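Local coordinates for protein beta-N-acetylhexosaminidase (Mycobacterium smegmatis, PDB 4YYF) that probably hydrolyses terminal non-reducing N-acetyl-D-hexosamine residues from N-acetyl-beta-D-hexosaminides, as a member of glycosyl hydrolase family 3, at residues 109-123 with 165-177. The protein carries 1 engineered substitution. Sequence-based numbering, arbitrary orientation.
Sequences RVSRLASLIGSQPSA and AADTVIGDRSFGS. With ACT (acetate ion), chain D.
Two connections of the family 3 TIM-barrel domain are joined by a salt-bridge network, in which Arg109, just past strand 100-107, reaches into the loop 165-177 that precedes helix 179-196. A bend at chi3 (-53°) turns the Arg109 guanidinium in among the backbone carbonyls of this loop. It grips Asp172 side-on: NE (2.8 Å) and NH2 (3.1 Å) both donate to OD1, which lies close to the guanidinium plane, while the two nitrogens come to it from the same face of the carboxylate. NE meets OD1 on its syn side. NH2 also donates to Thr168 O at 3.0 Å, nearly in line with that carbonyl, while NH1 forms a salt bridge with Asp167 OD1 (2.7 Å), its hydrogen bond weak because the N-H is bent at 129°. With Asp167 CA over one face, the group is held against rotation by side-chain and backbone acceptors together. One water accepts from Arg109 N and donates to Asp172 OD1; a second donates to Asp172 OD2 and also bonds Ser122 OG, which caps the start of helix 123-129 at Glu125 N. Beyond this polar patch Val110 CG2 rests obliquely on Arg173 NE (3.6 Å). The Arg173 guanidinium, salt-bridged to Glu106, donates from NH1 to Val169 O and to the acetate OXT (2.8 Å). Ala123 CB sits almost centrally over the ring of buried Phe175, 3.5 Å from its centroid and 5° off the normal, a CH-pi contact. A salt-bridge network centred on one arginine and a separate CH-pi contact thus join two beta-to-alpha connections of a TIM barrel.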
ATOM      1  N   ARG A 109     -15.506   6.153   6.162  1.00 18.64           N
ATOM      2  CA  ARG A 109     -14.754   6.265   7.413  1.00 19.00           C
ATOM      3  C   ARG A 109     -13.259   6.501   7.207  1.00 22.65           C
ATOM      4  O   ARG A 109     -12.560   6.929   8.129  1.00 20.36           O
ATOM      5  CB  ARG A 109     -14.972   5.021   8.276  1.00 20.74           C
ATOM      6  CG  ARG A 109     -16.334   5.002   8.989  1.00 23.65           C
ATOM      7  CD  ARG A 109     -16.486   3.749   9.844  1.00 23.74           C
ATOM      8  NE  ARG A 109     -16.227   2.571   9.028  1.00 23.04           N
ATOM      9  CZ  ARG A 109     -15.448   1.555   9.379  1.00 20.63           C
ATOM     10  NH1 ARG A 109     -14.860   1.539  10.571  1.00 23.51           N
ATOM     11  NH2 ARG A 109     -15.284   0.539   8.535  1.00 20.87           N
ATOM     12  N   VAL A 110     -12.769   6.208   6.008  1.00 18.53           N
ATOM     13  CA  VAL A 110     -11.357   6.400   5.696  1.00 16.26           C
ATOM     14  C   VAL A 110     -11.163   7.366   4.532  1.00 18.20           C
ATOM     15  O   VAL A 110     -11.058   6.970   3.373  1.00 16.12           O
ATOM     16  CB  VAL A 110     -10.673   5.051   5.392  1.00 17.84           C
ATOM     17  CG1 VAL A 110      -9.174   5.238   5.221  1.00 19.03           C
ATOM     18  CG2 VAL A 110     -10.939   4.079   6.536  1.00 17.59           C
ATOM     19  N   SER A 111     -11.089   8.648   4.854  1.00 16.69           N
ATOM     20  CA  SER A 111     -11.084   9.676   3.825  1.00 19.37           C
ATOM     21  C   SER A 111     -10.234  10.844   4.313  1.00 22.00           C
ATOM     22  O   SER A 111     -10.755  11.910   4.649  1.00 17.70           O
ATOM     23  CB  SER A 111     -12.522  10.113   3.555  1.00 19.27           C
ATOM     24  OG  SER A 111     -12.624  10.918   2.398  1.00 22.35           O
ATOM     25  N   ARG A 112      -8.920  10.639   4.353  1.00 19.80           N
ATOM     26  CA  ARG A 112      -8.022  11.621   4.966  1.00 17.54           C
ATOM     27  C   ARG A 112      -8.006  12.969   4.233  1.00 19.83           C
ATOM     28  O   ARG A 112      -7.624  13.978   4.808  1.00 19.49           O
ATOM     29  CB  ARG A 112      -6.601  11.050   5.075  1.00 20.48           C
ATOM     30  CG  ARG A 112      -6.516   9.690   5.793  1.00 29.60           C
ATOM     31  CD  ARG A 112      -7.324   9.651   7.092  1.00 31.35           C
ATOM     32  NE  ARG A 112      -7.131   8.395   7.830  1.00 29.69           N
ATOM     33  CZ  ARG A 112      -8.095   7.731   8.463  1.00 31.98           C
ATOM     34  NH1 ARG A 112      -9.338   8.188   8.458  1.00 33.18           N
ATOM     35  NH2 ARG A 112      -7.816   6.605   9.105  1.00 39.63           N
ATOM     36  N   LEU A 113      -8.450  12.993   2.976  1.00 15.14           N
ATOM     37  CA  LEU A 113      -8.478  14.250   2.218  1.00 17.31           C
ATOM     38  C   LEU A 113      -9.863  14.914   2.127  1.00 17.96           C
ATOM     39  O   LEU A 113     -10.037  15.922   1.424  1.00 20.27           O
ATOM     40  CB  LEU A 113      -7.900  14.032   0.820  1.00 13.15           C
ATOM     41  CG  LEU A 113      -6.469  13.481   0.771  1.00 16.26           C
ATOM     42  CD1 LEU A 113      -6.033  13.287  -0.687  1.00 18.82           C
ATOM     43  CD2 LEU A 113      -5.507  14.415   1.509  1.00 14.58           C
ATOM     44  N   ALA A 114     -10.839  14.377   2.851  1.00 18.38           N
ATOM     45  CA  ALA A 114     -12.231  14.861   2.754  1.00 19.55           C
ATOM     46  C   ALA A 114     -12.410  16.363   2.964  1.00 17.30           C
ATOM     47  O   ALA A 114     -13.298  16.974   2.366  1.00 21.13           O
ATOM     48  CB  ALA A 114     -13.152  14.084   3.691  1.00 17.54           C
ATOM     49  N   SER A 115     -11.587  16.958   3.821  1.00 20.26           N
ATOM     50  CA  SER A 115     -11.722  18.386   4.117  1.00 23.94           C
ATOM     51  C   SER A 115     -11.394  19.227   2.884  1.00 19.61           C
ATOM     52  O   SER A 115     -11.857  20.368   2.751  1.00 17.70           O
ATOM     53  CB  SER A 115     -10.817  18.782   5.287  1.00 22.26           C
ATOM     54  OG  SER A 115      -9.466  18.502   4.974  1.00 23.40           O
ATOM     55  N   LEU A 116     -10.611  18.648   1.974  1.00 14.92           N
ATOM     56  CA  LEU A 116     -10.179  19.348   0.762  1.00 15.97           C
ATOM     57  C   LEU A 116     -10.897  18.881  -0.498  1.00 20.04           C
ATOM     58  O   LEU A 116     -11.093  19.653  -1.431  1.00 17.83           O
ATOM     59  CB  LEU A 116      -8.662  19.189   0.567  1.00 16.02           C
ATOM     60  CG  LEU A 116      -7.758  19.876   1.594  1.00 17.56           C
ATOM     61  CD1 LEU A 116      -6.322  19.367   1.455  1.00 16.36           C
ATOM     62  CD2 LEU A 116      -7.786  21.380   1.428  1.00 17.94           C
ATOM     63  N   ILE A 117     -11.270  17.608  -0.557  1.00 19.22           N
ATOM     64  CA  ILE A 117     -11.848  17.102  -1.799  1.00 16.42           C
ATOM     65  C   ILE A 117     -13.331  16.739  -1.677  1.00 18.84           C
ATOM     66  O   ILE A 117     -13.944  16.297  -2.651  1.00 17.93           O
ATOM     67  CB  ILE A 117     -11.038  15.918  -2.403  1.00 16.22           C
ATOM     68  CG1 ILE A 117     -11.187  14.646  -1.555  1.00 17.50           C
ATOM     69  CG2 ILE A 117      -9.566  16.305  -2.590  1.00 16.37           C
ATOM     70  CD1 ILE A 117     -10.624  13.384  -2.259  1.00 18.16           C
ATOM     71  N   GLY A 118     -13.894  16.932  -0.487  1.00 18.52           N
ATOM     72  CA  GLY A 118     -15.288  16.610  -0.233  1.00 18.79           C
ATOM     73  C   GLY A 118     -15.424  15.209   0.332  1.00 19.10           C
ATOM     74  O   GLY A 118     -14.539  14.377   0.166  1.00 17.22           O
ATOM     75  N   SER A 119     -16.533  14.920   0.987  1.00 20.76           N
ATOM     76  CA  SER A 119     -16.736  13.563   1.477  1.00 24.75           C
ATOM     77  C   SER A 119     -17.400  12.678   0.413  1.00 26.18           C
ATOM     78  O   SER A 119     -18.024  13.164  -0.528  1.00 22.26           O
ATOM     79  CB  SER A 119     -17.563  13.572   2.758  1.00 29.39           C
ATOM     80  OG  SER A 119     -18.873  13.998   2.476  1.00 28.50           O
ATOM     81  N   GLN A 120     -17.250  11.371   0.576  1.00 19.53           N
ATOM     82  CA  GLN A 120     -17.837  10.386  -0.320  1.00 18.04           C
ATOM     83  C   GLN A 120     -18.457   9.330   0.578  1.00 19.65           C
ATOM     84  O   GLN A 120     -17.924   9.051   1.657  1.00 17.88           O
ATOM     85  CB  GLN A 120     -16.730   9.771  -1.175  1.00 18.51           C
ATOM     86  CG  GLN A 120     -17.145   8.632  -2.104  1.00 20.61           C
ATOM     87  CD  GLN A 120     -15.996   7.692  -2.367  1.00 19.82           C
ATOM     88  OE1 GLN A 120     -15.126   7.969  -3.201  1.00 19.77           O
ATOM     89  NE2 GLN A 120     -15.966   6.582  -1.637  1.00 18.26           N
ATOM     90  N   PRO A 121     -19.592   8.743   0.157  1.00 19.45           N
ATOM     91  CA  PRO A 121     -20.129   7.603   0.914  1.00 22.76           C
ATOM     92  C   PRO A 121     -19.111   6.460   1.017  1.00 18.60           C
ATOM     93  O   PRO A 121     -18.184   6.363   0.213  1.00 19.87           O
ATOM     94  CB  PRO A 121     -21.335   7.165   0.073  1.00 21.54           C
ATOM     95  CG  PRO A 121     -21.774   8.424  -0.618  1.00 25.98           C
ATOM     96  CD  PRO A 121     -20.495   9.160  -0.933  1.00 22.60           C
ATOM     97  N   SER A 122     -19.279   5.600   2.012  1.00 20.82           N
ATOM     98  CA  SER A 122     -18.421   4.432   2.164  1.00 18.25           C
ATOM     99  C   SER A 122     -18.537   3.535   0.935  1.00 24.21           C
ATOM    100  O   SER A 122     -19.506   3.636   0.174  1.00 19.61           O
ATOM    101  CB  SER A 122     -18.877   3.632   3.374  1.00 17.87           C
ATOM    102  OG  SER A 122     -20.162   3.091   3.120  1.00 21.55           O
ATOM    103  N   ALA A 123     -17.564   2.643   0.766  1.00 18.26           N
ATOM    104  CA  ALA A 123     -17.565   1.667  -0.328  1.00 18.93           C
ATOM    105  C   ALA A 123     -18.864   0.876  -0.347  1.00 20.17           C
ATOM    106  O   ALA A 123     -19.433   0.606  -1.405  1.00 18.67           O
ATOM    107  CB  ALA A 123     -16.382   0.707  -0.167  1.00 17.04           C
ATOM    108  N   ALA A 165     -20.519  -5.742  10.465  1.00 25.89           N
ATOM    109  CA  ALA A 165     -21.105  -4.448  10.796  1.00 23.08           C
ATOM    110  C   ALA A 165     -20.276  -3.296  10.238  1.00 24.63           C
ATOM    111  O   ALA A 165     -19.045  -3.374  10.179  1.00 23.36           O
ATOM    112  CB  ALA A 165     -21.239  -4.311  12.298  1.00 23.69           C
ATOM    113  N   ALA A 166     -20.956  -2.223   9.845  1.00 24.55           N
ATOM    114  CA  ALA A 166     -20.312  -1.099   9.161  1.00 23.86           C
ATOM    115  C   ALA A 166     -19.052  -0.553   9.847  1.00 18.96           C
ATOM    116  O   ALA A 166     -18.011  -0.434   9.211  1.00 24.45           O
ATOM    117  CB  ALA A 166     -21.320   0.020   8.922  1.00 25.05           C
ATOM    118  N   ASP A 167     -19.140  -0.214  11.131  1.00 26.35           N
ATOM    119  CA  ASP A 167     -17.995   0.415  11.813  1.00 27.85           C
ATOM    120  C   ASP A 167     -17.100  -0.618  12.512  1.00 29.38           C
ATOM    121  O   ASP A 167     -16.835  -0.531  13.707  1.00 33.63           O
ATOM    122  CB  ASP A 167     -18.476   1.496  12.796  1.00 29.85           C
ATOM    123  CG  ASP A 167     -17.345   2.371  13.338  1.00 36.13           C
ATOM    124  OD1 ASP A 167     -16.263   2.446  12.723  1.00 35.02           O
ATOM    125  OD2 ASP A 167     -17.553   2.997  14.400  1.00 45.01           O
ATOM    126  N   THR A 168     -16.657  -1.615  11.756  1.00 32.51           N
ATOM    127  CA  THR A 168     -15.652  -2.566  12.236  1.00 29.85           C
ATOM    128  C   THR A 168     -14.397  -2.351  11.394  1.00 25.05           C
ATOM    129  O   THR A 168     -14.388  -1.468  10.536  1.00 25.92           O
ATOM    130  CB  THR A 168     -16.145  -4.011  12.128  1.00 28.16           C
ATOM    131  OG1 THR A 168     -16.485  -4.284  10.766  1.00 25.69           O
ATOM    132  CG2 THR A 168     -17.379  -4.217  12.993  1.00 32.59           C
ATOM    133  N   VAL A 169     -13.344  -3.133  11.627  1.00 22.13           N
ATOM    134  CA  VAL A 169     -12.055  -2.858  10.978  1.00 23.40           C
ATOM    135  C   VAL A 169     -12.164  -2.723   9.448  1.00 22.71           C
ATOM    136  O   VAL A 169     -11.675  -1.749   8.862  1.00 22.56           O
ATOM    137  CB  VAL A 169     -10.954  -3.877  11.399  1.00 29.65           C
ATOM    138  CG1 VAL A 169     -11.391  -5.315  11.137  1.00 28.13           C
ATOM    139  CG2 VAL A 169      -9.628  -3.564  10.704  1.00 24.83           C
ATOM    140  N   ILE A 170     -12.829  -3.678   8.806  1.00 18.43           N
ATOM    141  CA  ILE A 170     -13.130  -3.545   7.384  1.00 18.87           C
ATOM    142  C   ILE A 170     -14.549  -2.988   7.263  1.00 23.01           C
ATOM    143  O   ILE A 170     -14.727  -1.814   6.935  1.00 22.21           O
ATOM    144  CB  ILE A 170     -12.973  -4.882   6.626  1.00 20.91           C
ATOM    145  CG1 ILE A 170     -11.553  -5.425   6.805  1.00 19.69           C
ATOM    146  CG2 ILE A 170     -13.250  -4.688   5.143  1.00 20.05           C
ATOM    147  CD1 ILE A 170     -10.466  -4.417   6.423  1.00 17.47           C
ATOM    148  N   GLY A 171     -15.555  -3.813   7.561  1.00 23.28           N
ATOM    149  CA  GLY A 171     -16.927  -3.327   7.617  1.00 20.59           C
ATOM    150  C   GLY A 171     -17.341  -2.572   6.361  1.00 21.74           C
ATOM    151  O   GLY A 171     -17.138  -3.066   5.251  1.00 18.82           O
ATOM    152  N   ASP A 172     -17.892  -1.366   6.519  1.00 19.79           N
ATOM    153  CA  ASP A 172     -18.383  -0.613   5.353  1.00 23.13           C
ATOM    154  C   ASP A 172     -17.292  -0.133   4.383  1.00 21.87           C
ATOM    155  O   ASP A 172     -17.591   0.498   3.353  1.00 20.77           O
ATOM    156  CB  ASP A 172     -19.325   0.537   5.769  1.00 22.18           C
ATOM    157  CG  ASP A 172     -18.621   1.660   6.524  1.00 25.37           C
ATOM    158  OD1 ASP A 172     -17.371   1.701   6.574  1.00 24.51           O
ATOM    159  OD2 ASP A 172     -19.344   2.532   7.060  1.00 24.08           O
ATOM    160  N   ARG A 173     -16.033  -0.437   4.693  1.00 18.90           N
ATOM    161  CA  ARG A 173     -14.944  -0.154   3.761  1.00 20.80           C
ATOM    162  C   ARG A 173     -14.931  -1.166   2.618  1.00 21.49           C
ATOM    163  O   ARG A 173     -14.217  -0.993   1.631  1.00 16.89           O
ATOM    164  CB  ARG A 173     -13.591  -0.189   4.476  1.00 20.26           C
ATOM    165  CG  ARG A 173     -13.409   0.863   5.557  1.00 17.19           C
ATOM    166  CD  ARG A 173     -12.176   0.520   6.397  1.00 17.16           C
ATOM    167  NE  ARG A 173     -10.930   0.609   5.627  1.00 17.98           N
ATOM    168  CZ  ARG A 173      -9.774   0.078   6.011  1.00 19.28           C
ATOM    169  NH1 ARG A 173      -9.710  -0.615   7.138  1.00 19.18           N
ATOM    170  NH2 ARG A 173      -8.683   0.239   5.270  1.00 18.78           N
ATOM    171  N   SER A 174     -15.707  -2.232   2.763  1.00 20.57           N
ATOM    172  CA  SER A 174     -15.798  -3.262   1.726  1.00 18.15           C
ATOM    173  C   SER A 174     -16.976  -3.013   0.799  1.00 19.23           C
ATOM    174  O   SER A 174     -18.053  -2.630   1.251  1.00 19.17           O
ATOM    175  CB  SER A 174     -15.957  -4.646   2.358  1.00 15.80           C
ATOM    176  OG  SER A 174     -16.502  -5.562   1.414  1.00 16.88           O
ATOM    177  N   PHE A 175     -16.778  -3.251  -0.495  1.00 20.09           N
ATOM    178  CA  PHE A 175     -17.851  -3.066  -1.470  1.00 22.68           C
ATOM    179  C   PHE A 175     -18.933  -4.143  -1.395  1.00 21.40           C
ATOM    180  O   PHE A 175     -19.986  -3.992  -1.997  1.00 24.27           O
ATOM    181  CB  PHE A 175     -17.295  -2.984  -2.904  1.00 22.20           C
ATOM    182  CG  PHE A 175     -16.616  -1.679  -3.217  1.00 18.08           C
ATOM    183  CD1 PHE A 175     -17.367  -0.555  -3.555  1.00 19.82           C
ATOM    184  CD2 PHE A 175     -15.240  -1.567  -3.147  1.00 19.73           C
ATOM    185  CE1 PHE A 175     -16.745   0.650  -3.842  1.00 15.94           C
ATOM    186  CE2 PHE A 175     -14.611  -0.368  -3.426  1.00 19.85           C
ATOM    187  CZ  PHE A 175     -15.372   0.754  -3.767  1.00 17.60           C
ATOM    188  N   GLY A 176     -18.687  -5.234  -0.681  1.00 17.47           N
ATOM    189  CA  GLY A 176     -19.739  -6.223  -0.514  1.00 21.86           C
ATOM    190  C   GLY A 176     -19.301  -7.578   0.010  1.00 24.31           C
ATOM    191  O   GLY A 176     -18.119  -7.828   0.227  1.00 20.01           O
ATOM    192  N   SER A 177     -20.282  -8.449   0.215  1.00 22.11           N
ATOM    193  CA  SER A 177     -20.054  -9.797   0.720  1.00 26.88           C
ATOM    194  C   SER A 177     -19.968 -10.788  -0.430  1.00 25.70           C
ATOM    195  O   SER A 177     -19.672 -11.962  -0.230  1.00 25.95           O
ATOM    196  CB  SER A 177     -21.191 -10.210   1.649  1.00 28.60           C
ATOM    197  OG  SER A 177     -22.444 -10.037   1.012  1.00 31.30           O
TER
HETATM  198  C   ACT D 401      -6.111  -2.058   7.680  1.00 21.42           C
HETATM  199  O   ACT D 401      -4.946  -1.593   7.659  1.00 21.01           O
HETATM  200  OXT ACT D 401      -7.033  -1.217   7.721  1.00 21.87           O
HETATM  201  CH3 ACT D 401      -6.394  -3.529   7.675  1.00 22.08           C
HETATM  202  O   HOH W   1     -16.033   3.507   5.210  1.00 19.34           O
HETATM  203  O   HOH W   2     -21.647   2.907   5.875  1.00 37.97           O